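Local coordinates for protein kojibiose phosphorylase (Gut metagenome, PDB 6W0P) that belongs to glycoside hydrolase family 65 and joins an N-terminal beta-sandwich domain to a helical catalytic domain and a small C-terminal beta domain, at residues S182-N187 with N227-I232; N196-T201 with D222-N227; A426-M431 with Y597-S602. All coordinates share one frame; numbering follows the deposited sequence. Where two conformers were deposited one is given.

Contact 1 of 3, residues S182-N187 with N227-I232; sequences SDCYWN and NQKEVI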
loop_
_atom_site.group_PDB
_atom_site.type_symbol
_atom_site.label_atom_id
_atom_site.label_comp_id
_atom_site.label_asym_id
_atom_site.label_seq_id
_atom_site.Cartn_x
_atom_site.Cartn_y
_atom_site.Cartn_z
ATOM N N SER A 182 21.309 -8.137 8.982
ATOM C CA SER A 182 21.327 -9.007 7.769
ATOM C C SER A 182 22.599 -8.814 6.937
ATOM O O SER A 182 23.157 -9.827 6.535
ATOM C CB SER A 182 20.112 -8.786 6.908
ATOM O OG SER A 182 18.967 -8.698 7.731
ATOM N N ASP A 183 22.993 -7.583 6.604
ATOM C CA ASP A 183 23.996 -7.343 5.534
ATOM C C ASP A 183 25.001 -6.267 5.952
ATOM O O ASP A 183 24.590 -5.292 6.615
ATOM C CB ASP A 183 23.298 -6.984 4.223
ATOM C CG ASP A 183 22.346 -8.076 3.790
ATOM O OD1 ASP A 183 22.826 -9.061 3.183
ATOM O OD2 ASP A 183 21.142 -7.961 4.100
ATOM N N CYS A 184 26.256 -6.449 5.531
ATOM C CA CYS A 184 27.345 -5.452 5.612
ATOM C C CYS A 184 27.239 -4.544 4.390
ATOM O O CYS A 184 27.122 -5.075 3.298
ATOM C CB CYS A 184 28.722 -6.108 5.646
ATOM S SG CYS A 184 30.061 -4.902 5.851
ATOM N N TYR A 185 27.237 -3.227 4.589
ATOM C CA TYR A 185 26.990 -2.223 3.521
ATOM C C TYR A 185 28.315 -1.566 3.121
ATOM O O TYR A 185 28.279 -0.530 2.464
ATOM C CB TYR A 185 25.896 -1.240 3.961
ATOM C CG TYR A 185 24.510 -1.830 3.856
ATOM C CD1 TYR A 185 23.992 -2.615 4.875
ATOM C CD2 TYR A 185 23.737 -1.670 2.712
ATOM C CE1 TYR A 185 22.735 -3.192 4.775
ATOM C CE2 TYR A 185 22.483 -2.246 2.593
ATOM C CZ TYR A 185 21.978 -3.011 3.626
ATOM O OH TYR A 185 20.742 -3.591 3.531
ATOM N N TRP A 186 29.436 -2.209 3.444
ATOM C CA TRP A 186 30.813 -1.729 3.154
ATOM C C TRP A 186 31.558 -2.724 2.256
ATOM O O TRP A 186 31.418 -3.950 2.502
ATOM C CB TRP A 186 31.563 -1.520 4.468
ATOM C CG TRP A 186 30.940 -0.446 5.300
ATOM C CD1 TRP A 186 30.047 -0.605 6.317
ATOM C CD2 TRP A 186 31.117 0.966 5.137
ATOM N NE1 TRP A 186 29.691 0.616 6.827
ATOM C CE2 TRP A 186 30.333 1.599 6.121
ATOM C CE3 TRP A 186 31.878 1.757 4.276
ATOM C CZ2 TRP A 186 30.291 2.983 6.261
ATOM C CZ3 TRP A 186 31.838 3.128 4.415
ATOM C CH2 TRP A 186 31.051 3.729 5.396
ATOM N N ASN A 187 32.309 -2.218 1.268
ATOM C CA ASN A 187 33.298 -3.007 0.481
ATOM C C ASN A 187 34.713 -2.618 0.925
ATOM O O ASN A 187 34.947 -1.424 1.250
ATOM C CB ASN A 187 33.167 -2.800 -1.033
ATOM C CG ASN A 187 31.899 -3.396 -1.601
ATOM O OD1 ASN A 187 31.512 -4.491 -1.214
ATOM N ND2 ASN A 187 31.227 -2.669 -2.484
ATOM N N ASN A 227 43.256 -7.986 8.108
ATOM C CA ASN A 227 42.258 -8.872 7.443
ATOM C C ASN A 227 41.270 -8.033 6.639
ATOM O O ASN A 227 41.263 -6.805 6.782
ATOM C CB ASN A 227 41.540 -9.724 8.484
ATOM C CG ASN A 227 42.549 -10.334 9.424
ATOM O OD1 ASN A 227 43.553 -10.882 8.973
ATOM N ND2 ASN A 227 42.316 -10.187 10.712
ATOM N N GLN A 228 40.444 -8.676 5.830
ATOM C CA GLN A 228 39.488 -7.944 4.966
ATOM C C GLN A 228 38.554 -7.125 5.889
ATOM O O GLN A 228 37.845 -7.712 6.731
ATOM C CB GLN A 228 38.849 -8.922 3.973
ATOM C CG GLN A 228 37.723 -9.775 4.532
ATOM C CD GLN A 228 36.423 -9.005 4.609
ATOM O OE1 GLN A 228 36.324 -7.878 4.120
ATOM N NE2 GLN A 228 35.419 -9.602 5.235
ATOM N N LYS A 229 38.645 -5.799 5.801
ATOM C CA LYS A 229 37.777 -4.807 6.503
ATOM C C LYS A 229 37.922 -4.881 8.033
ATOM O O LYS A 229 37.054 -4.323 8.713
ATOM C CB LYS A 229 36.318 -4.988 6.069
ATOM C CG LYS A 229 36.075 -4.726 4.588
ATOM C CD LYS A 229 34.661 -4.357 4.209
ATOM C CE LYS A 229 33.599 -5.206 4.867
ATOM N NZ LYS A 229 33.585 -6.583 4.341
ATOM N N GLU A 230 38.974 -5.504 8.574
ATOM C CA GLU A 230 39.281 -5.419 10.025
ATOM C C GLU A 230 40.798 -5.402 10.251
ATOM O O GLU A 230 41.543 -6.116 9.528
ATOM C CB GLU A 230 38.578 -6.521 10.829
ATOM C CG GLU A 230 39.252 -7.872 10.797
ATOM C CD GLU A 230 38.623 -8.948 11.673
ATOM O OE1 GLU A 230 37.734 -8.617 12.479
ATOM O OE2 GLU A 230 39.037 -10.121 11.540
ATOM N N VAL A 231 41.238 -4.605 11.225
ATOM C CA VAL A 231 42.640 -4.643 11.715
ATOM C C VAL A 231 42.616 -4.892 13.222
ATOM O O VAL A 231 41.643 -4.526 13.872
ATOM C CB VAL A 231 43.409 -3.376 11.312
ATOM C CG1 VAL A 231 43.480 -3.285 9.797
ATOM C CG2 VAL A 231 42.808 -2.115 11.922
ATOM N N ILE A 232 43.641 -5.567 13.726
ATOM C CA ILE A 232 43.739 -6.006 15.146
ATOM C C ILE A 232 45.139 -5.653 15.649
ATOM O O ILE A 232 46.111 -5.869 14.905
ATOM C CB ILE A 232 43.405 -7.505 15.289
ATOM C CG1 ILE A 232 42.088 -7.860 14.599
ATOM C CG2 ILE A 232 43.401 -7.930 16.749
ATOM C CD1 ILE A 232 41.761 -9.343 14.632
#

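Contact 2 of 3, residues N196-T201 with D222-N227; sequences NSIGLT and DSYQLN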
loop_
_atom_site.group_PDB
_atom_site.type_symbol
_atom_site.label_atom_id
_atom_site.label_comp_id
_atom_site.label_asym_id
_atom_site.label_seq_id
_atom_site.Cartn_x
_atom_site.Cartn_y
_atom_site.Cartn_z
ATOM N N ASN A 196 53.332 3.446 14.348
ATOM C CA ASN A 196 52.569 2.947 15.522
ATOM C C ASN A 196 51.066 3.046 15.244
ATOM O O ASN A 196 50.273 2.859 16.204
ATOM C CB ASN A 196 52.972 3.671 16.805
ATOM C CG ASN A 196 54.335 3.229 17.297
ATOM O OD1 ASN A 196 55.223 4.055 17.510
ATOM N ND2 ASN A 196 54.495 1.927 17.477
ATOM N N SER A 197 50.687 3.276 13.988
ATOM C CA SER A 197 49.284 3.503 13.573
ATOM C C SER A 197 48.821 2.337 12.703
ATOM O O SER A 197 49.634 1.821 11.920
ATOM C CB SER A 197 49.159 4.838 12.899
ATOM O OG SER A 197 49.344 5.882 13.856
ATOM N N ILE A 198 47.585 1.877 12.895
ATOM C CA ILE A 198 46.973 0.766 12.107
ATOM C C ILE A 198 45.578 1.226 11.718
ATOM O O ILE A 198 44.989 1.943 12.525
ATOM C CB ILE A 198 46.957 -0.539 12.922
ATOM C CG1 ILE A 198 46.590 -1.742 12.060
ATOM C CG2 ILE A 198 46.053 -0.433 14.145
ATOM C CD1 ILE A 198 46.859 -3.076 12.732
ATOM N N GLY A 199 45.069 0.847 10.545
ATOM C CA GLY A 199 43.767 1.368 10.096
ATOM C C GLY A 199 43.242 0.697 8.853
ATOM O O GLY A 199 43.885 -0.230 8.353
ATOM N N LEU A 200 42.069 1.132 8.403
ATOM C CA LEU A 200 41.405 0.617 7.181
ATOM C C LEU A 200 40.731 1.773 6.448
ATOM O O LEU A 200 40.489 2.825 7.066
ATOM C CB LEU A 200 40.404 -0.486 7.538
ATOM C CG LEU A 200 39.401 -0.192 8.650
ATOM C CD1 LEU A 200 38.281 0.717 8.154
ATOM C CD2 LEU A 200 38.831 -1.507 9.202
ATOM N N THR A 201 40.496 1.580 5.161
ATOM C CA THR A 201 39.698 2.465 4.292
ATOM C C THR A 201 38.650 1.588 3.618
ATOM O O THR A 201 39.035 0.531 3.051
ATOM C CB THR A 201 40.550 3.188 3.247
ATOM O OG1 THR A 201 41.467 4.034 3.941
ATOM C CG2 THR A 201 39.710 4.010 2.294
ATOM N N ASP A 222 52.286 -6.720 20.672
ATOM C CA ASP A 222 53.107 -7.945 20.532
ATOM C C ASP A 222 52.974 -8.403 19.082
ATOM O O ASP A 222 53.925 -8.945 18.561
ATOM C CB ASP A 222 52.687 -9.023 21.539
ATOM C CG ASP A 222 53.046 -8.667 22.972
ATOM O OD1 ASP A 222 54.238 -8.667 23.289
ATOM O OD2 ASP A 222 52.124 -8.331 23.746
ATOM N N SER A 223 51.829 -8.148 18.452
ATOM C CA SER A 223 51.613 -8.444 17.014
ATOM C C SER A 223 50.360 -7.727 16.522
ATOM O O SER A 223 49.619 -7.211 17.371
ATOM C CB SER A 223 51.520 -9.934 16.764
ATOM O OG SER A 223 50.439 -10.495 17.483
ATOM N N TYR A 224 50.140 -7.739 15.206
ATOM C CA TYR A 224 48.983 -7.107 14.527
ATOM C C TYR A 224 48.483 -7.995 13.384
ATOM O O TYR A 224 49.247 -8.836 12.906
ATOM C CB TYR A 224 49.380 -5.713 14.044
ATOM C CG TYR A 224 50.377 -5.642 12.912
ATOM C CD1 TYR A 224 51.747 -5.635 13.145
ATOM C CD2 TYR A 224 49.948 -5.513 11.597
ATOM C CE1 TYR A 224 52.656 -5.520 12.103
ATOM C CE2 TYR A 224 50.842 -5.398 10.545
ATOM C CZ TYR A 224 52.205 -5.400 10.794
ATOM O OH TYR A 224 53.078 -5.293 9.744
ATOM N N GLN A 225 47.236 -7.801 12.953
ATOM C CA GLN A 225 46.666 -8.486 11.762
ATOM C C GLN A 225 45.988 -7.458 10.854
ATOM O O GLN A 225 45.302 -6.564 11.369
ATOM C CB GLN A 225 45.666 -9.578 12.153
ATOM C CG GLN A 225 46.170 -10.533 13.230
ATOM C CD GLN A 225 45.051 -11.331 13.862
ATOM O OE1 GLN A 225 44.293 -12.037 13.181
ATOM N NE2 GLN A 225 44.917 -11.185 15.179
ATOM N N LEU A 226 46.157 -7.605 9.544
ATOM C CA LEU A 226 45.396 -6.867 8.507
ATOM C C LEU A 226 44.531 -7.872 7.735
ATOM O O LEU A 226 45.041 -8.518 6.796
ATOM C CB LEU A 226 46.370 -6.126 7.588
ATOM C CG LEU A 226 47.371 -5.193 8.268
ATOM C CD1 LEU A 226 48.340 -4.625 7.231
ATOM C CD2 LEU A 226 46.673 -4.064 9.026
ATOM N N ASN A 227 43.256 -7.986 8.108
ATOM C CA ASN A 227 42.258 -8.872 7.443
ATOM C C ASN A 227 41.270 -8.033 6.639
ATOM O O ASN A 227 41.263 -6.805 6.782
ATOM C CB ASN A 227 41.540 -9.724 8.484
ATOM C CG ASN A 227 42.549 -10.334 9.424
ATOM O OD1 ASN A 227 43.553 -10.882 8.973
ATOM N ND2 ASN A 227 42.316 -10.187 10.712
#

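Contact 3 of 3, residues A426-M431 with Y597-S602; sequences AIYHYM and YMEEFS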
loop_
_atom_site.group_PDB
_atom_site.type_symbol
_atom_site.label_atom_id
_atom_site.label_comp_id
_atom_site.label_asym_id
_atom_site.label_seq_id
_atom_site.Cartn_x
_atom_site.Cartn_y
_atom_site.Cartn_z
ATOM N N ALA A 426 10.690 27.174 9.755
ATOM C CA ALA A 426 12.066 27.240 10.294
ATOM C C ALA A 426 12.751 28.522 9.802
ATOM O O ALA A 426 13.325 29.224 10.646
ATOM C CB ALA A 426 12.863 26.006 9.922
ATOM N N ILE A 427 12.676 28.837 8.500
ATOM C CA ILE A 427 13.305 30.069 7.943
ATOM C C ILE A 427 12.735 31.272 8.697
ATOM O O ILE A 427 13.545 32.073 9.234
ATOM C CB ILE A 427 13.103 30.167 6.425
ATOM C CG1 ILE A 427 13.948 29.139 5.673
ATOM C CG2 ILE A 427 13.368 31.577 5.923
ATOM C CD1 ILE A 427 13.441 28.856 4.269
ATOM N N TYR A 428 11.404 31.369 8.757
ATOM C CA TYR A 428 10.631 32.413 9.475
ATOM C C TYR A 428 11.025 32.480 10.959
ATOM O O TYR A 428 11.301 33.573 11.476
ATOM C CB TYR A 428 9.141 32.135 9.308
ATOM C CG TYR A 428 8.239 32.896 10.240
ATOM C CD1 TYR A 428 7.926 34.230 10.024
ATOM C CD2 TYR A 428 7.669 32.268 11.337
ATOM C CE1 TYR A 428 7.093 34.928 10.888
ATOM C CE2 TYR A 428 6.822 32.947 12.200
ATOM C CZ TYR A 428 6.537 34.280 11.978
ATOM O OH TYR A 428 5.688 34.906 12.852
ATOM N N HIS A 429 11.061 31.345 11.653
ATOM C CA HIS A 429 11.395 31.281 13.098
ATOM C C HIS A 429 12.837 31.764 13.299
ATOM O O HIS A 429 13.094 32.563 14.217
ATOM C CB HIS A 429 11.119 29.869 13.642
ATOM C CG HIS A 429 10.874 29.822 15.110
ATOM N ND1 HIS A 429 10.652 28.632 15.777
ATOM C CD2 HIS A 429 10.884 30.792 16.041
ATOM C CE1 HIS A 429 10.494 28.892 17.065
ATOM N NE2 HIS A 429 10.641 30.211 17.259
ATOM N N TYR A 430 13.735 31.335 12.420
ATOM C CA TYR A 430 15.171 31.683 12.455
ATOM C C TYR A 430 15.344 33.205 12.319
ATOM O O TYR A 430 16.120 33.826 13.094
ATOM C CB TYR A 430 15.908 30.971 11.323
ATOM C CG TYR A 430 17.362 31.340 11.270
ATOM C CD1 TYR A 430 18.197 30.970 12.305
ATOM C CD2 TYR A 430 17.895 32.085 10.227
ATOM C CE1 TYR A 430 19.539 31.310 12.306
ATOM C CE2 TYR A 430 19.239 32.424 10.208
ATOM C CZ TYR A 430 20.058 32.047 11.262
ATOM O OH TYR A 430 21.378 32.363 11.306
ATOM N N MET A 431 14.663 33.785 11.327
ATOM C CA MET A 431 14.730 35.236 11.038
ATOM C C MET A 431 14.087 35.978 12.217
ATOM O O MET A 431 14.576 37.064 12.563
ATOM C CB MET A 431 14.023 35.576 9.719
ATOM C CG MET A 431 14.731 34.976 8.509
ATOM S SD MET A 431 16.422 35.638 8.264
ATOM C CE MET A 431 16.015 37.350 7.916
ATOM N N TYR A 597 1.867 29.647 15.988
ATOM C CA TYR A 597 1.417 31.053 15.841
ATOM C C TYR A 597 0.576 31.468 17.052
ATOM O O TYR A 597 -0.401 32.255 16.887
ATOM C CB TYR A 597 0.674 31.193 14.513
ATOM C CG TYR A 597 1.578 31.174 13.312
ATOM C CD1 TYR A 597 2.360 32.265 12.963
ATOM C CD2 TYR A 597 1.634 30.049 12.517
ATOM C CE1 TYR A 597 3.191 32.228 11.850
ATOM C CE2 TYR A 597 2.447 29.995 11.401
ATOM C CZ TYR A 597 3.227 31.082 11.066
ATOM O OH TYR A 597 3.997 30.953 9.952
ATOM N N MET A 598 0.957 31.001 18.242
ATOM C CA MET A 598 0.225 31.238 19.524
ATOM C C MET A 598 0.014 32.748 19.737
ATOM O O MET A 598 -1.027 33.127 20.310
ATOM C CB MET A 598 0.986 30.646 20.719
ATOM C CG MET A 598 2.390 31.222 20.923
ATOM S SD MET A 598 3.254 30.609 22.400
ATOM C CE MET A 598 3.092 28.834 22.192
ATOM N N GLU A 599 0.953 33.583 19.271
ATOM C CA GLU A 599 0.910 35.061 19.483
ATOM C C GLU A 599 -0.308 35.694 18.787
ATOM O O GLU A 599 -0.717 36.758 19.231
ATOM C CB GLU A 599 2.227 35.744 19.081
ATOM C CG GLU A 599 2.459 35.926 17.578
ATOM C CD GLU A 599 3.194 34.781 16.903
ATOM O OE1 GLU A 599 3.342 33.687 17.550
ATOM O OE2 GLU A 599 3.604 34.956 15.726
ATOM N N GLU A 600 -0.896 35.080 17.757
ATOM C CA GLU A 600 -2.006 35.670 16.957
ATOM C C GLU A 600 -3.378 35.229 17.477
ATOM O O GLU A 600 -4.396 35.759 16.972
ATOM C CB GLU A 600 -1.883 35.249 15.495
ATOM C CG GLU A 600 -0.786 35.993 14.768
ATOM C CD GLU A 600 -0.251 35.282 13.547
ATOM O OE1 GLU A 600 -0.991 34.444 12.970
ATOM O OE2 GLU A 600 0.909 35.568 13.187
ATOM N N PHE A 601 -3.434 34.291 18.423
ATOM C CA PHE A 601 -4.740 33.732 18.834
ATOM C C PHE A 601 -5.056 34.177 20.254
ATOM O O PHE A 601 -4.181 34.109 21.110
ATOM C CB PHE A 601 -4.773 32.222 18.643
ATOM C CG PHE A 601 -4.671 31.821 17.192
ATOM C CD1 PHE A 601 -5.701 32.101 16.304
ATOM C CD2 PHE A 601 -3.536 31.191 16.714
ATOM C CE1 PHE A 601 -5.604 31.749 14.964
ATOM C CE2 PHE A 601 -3.434 30.844 15.376
ATOM C CZ PHE A 601 -4.471 31.119 14.510
ATOM N N SER A 602 -6.294 34.614 20.474
ATOM C CA SER A 602 -6.772 35.113 21.783
ATOM C C SER A 602 -6.921 33.924 22.727
ATOM O O SER A 602 -6.923 32.754 22.227
ATOM C CB SER A 602 -8.062 35.858 21.613
ATOM O OG SER A 602 -9.110 34.997 21.202
HETATM O O HOH W 1 4.938 32.898 14.982
#

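Contact 1 of 3, residues S182-N187 with N227-I232
The ammonium group of K229, whose carbon chain lies against C184 and W186, is held by two side-chain amides. Q228 OE1 takes NZ of K229 at 3.0 Å, using a lone pair in the plane of its amide, and OD1 of N176 supplies a second hydrogen bond. The charge is thus claimed by groups beside the chain, and what K229 offers to segment 182-187 is largely its methylenes. With CG beside the backbone N the side chain sets out toward the other segment, then bends at chi3 (-44°) and again at chi4 (-70°), which swings NZ back to the Q228 amide and turns the outer side of the bend to the partner. There CE of K229 lies 3.5 Å from the carbonyl O of W186 and 3.7 Å from SG of C184, while CD reaches the carbonyl carbon C of N187 at 3.7 Å. Being bonded to the ammonium nitrogen, CE is probably polarised enough to suit that carbonyl oxygen. C184 brings its sulfur up with SG anti to the backbone N, where SG also accepts a weak hydrogen bond from W186 N. Apart from its carbonyl, W186 adds only CB, for the indole leads away and donates NE1 to the carbonyl of N87.

K229 is the third residue of a type II turn from N227 to E230, closed by paired backbone bonds between those two residues, and its positive phi of 64° belongs to that place. The turn is the tight hairpin between strands 223-227 and 230-239. K229 therefore links the hairpin end of one sheet of the N-terminal sandwich to the start of strand 186-194, an outermost strand of the other sheet, while E191 takes its backbone N and V202 of strand 197-204 packs beside it.

Contact 2 of 3, residues N196-T201 with D222-N227
I198 spans the gap between its own strand and Y224 and L226 of strand 223-227 in the facing sheet. Its CB bond points toward that strand, but CB itself meets none of the strand's atoms. Of the two branches, CG2 takes the crowded position between backbone N and carbonyl carbon, and the longer branch does the touching, with CG1 anti to the backbone N (chi1 -169°) and the chain drawn out straight. CG1 of I198 lies 3.8 Å from CD2 of L226. One bond further on, the terminal CD1 of I198 is also 3.8 Å from CD2 of L226, and it settles 3.9 Å from CB of Y224. I198 CD1 also lies 4.1 Å from CD2 of the Y224 ring, approaching the ring obliquely. The I198 and L226 side chains pass head to tail, which lays a leucine methyl along the last two carbons of the isoleucine.

The two strands run nearly parallel, their axes 10° apart and 8.8 Å distant at closest, yet no hydrogen bond joins them: they face each other from different sheets, as in a beta sandwich. V231 and L233 of strand 230-239 and M215 of strand 210-217 enclose I198 further, while S197 and T201, on the opposite face of strand 197-204, pack on helix 263-277.

Contact 3 of 3, residues A426-M431 with Y597-S602
The rings of Y428 and Y597 meet askew, neither stacked nor edge to face, their planes inclined at 36° and their centroids 5.7 Å apart. Contact falls at one corner of each: CE2 of Y428 lies 3.7 Å from CE1 of Y597. The hydroxyl of Y597 comes over one face of the Y428 ring, with OH of Y597 4.1 Å from CD2 of Y428, so the second tyrosine covers part of that face while crossing it at a slant. With CG anti to the backbone N (chi1 166°), the Y428 ring stands out from its helix to meet the loop.

Helix 418-434, which carries Y428, belongs to the central domain, whose family is built on an (alpha/alpha)6 barrel of paired helices. Its partner is a connection between helices 590-596 and 603-613, where a short 3-10 turn, 598-600, follows Y597 and places E599 beside it; E600 N is bonded to Y597 O at 3.0 Å.

E599 approaches Y428 from the opposite direction, its chain bent at chi2, and its carboxylate lies almost in the plane of the Y428 ring, 13° from it. The two ends remain 3.6 Å apart, OH of Y428 to OE2 of E599, and a water joins them. Y428 OH donates to this water at 3.0 Å, and the water in turn donates to E599 OE2 at 2.6 Å. Since the water sits at the ring's edge and in its plane, phenol, water and carboxylate share roughly one plane; the acidic end would probably polarise the chain of donors. K432 adds a long, weak ion pair to E599 OE2. Both rings have further aromatic company: Y428 meets Y499 of helix 487-504 edge-to-face, and Y597 does the same with Y425. K495 lies by the ring of Y597 in a cation-pi contact.

How the contacts relate
Contacts 1 and 2 belong to one sandwich. They share N227, their centres lie 14 Å apart, and contact 2 is nested within the chain loop that contact 1 closes. Both join the same two sheets, contact 2 strand to strand, contact 1 from a hairpin turn to the start of an outermost strand. Contact 2 works almost wholly with hydrocarbon, around a buried isoleucine with more open residues at its margin, whereas contact 1 uses a buried lysine whose charge is met by amides. Contact 3 stands apart in the helical domain, its centre 48 Å from that of contact 1. Partly buried like the others, it replaces aliphatic packing by oblique aromatic rings and a bridging water.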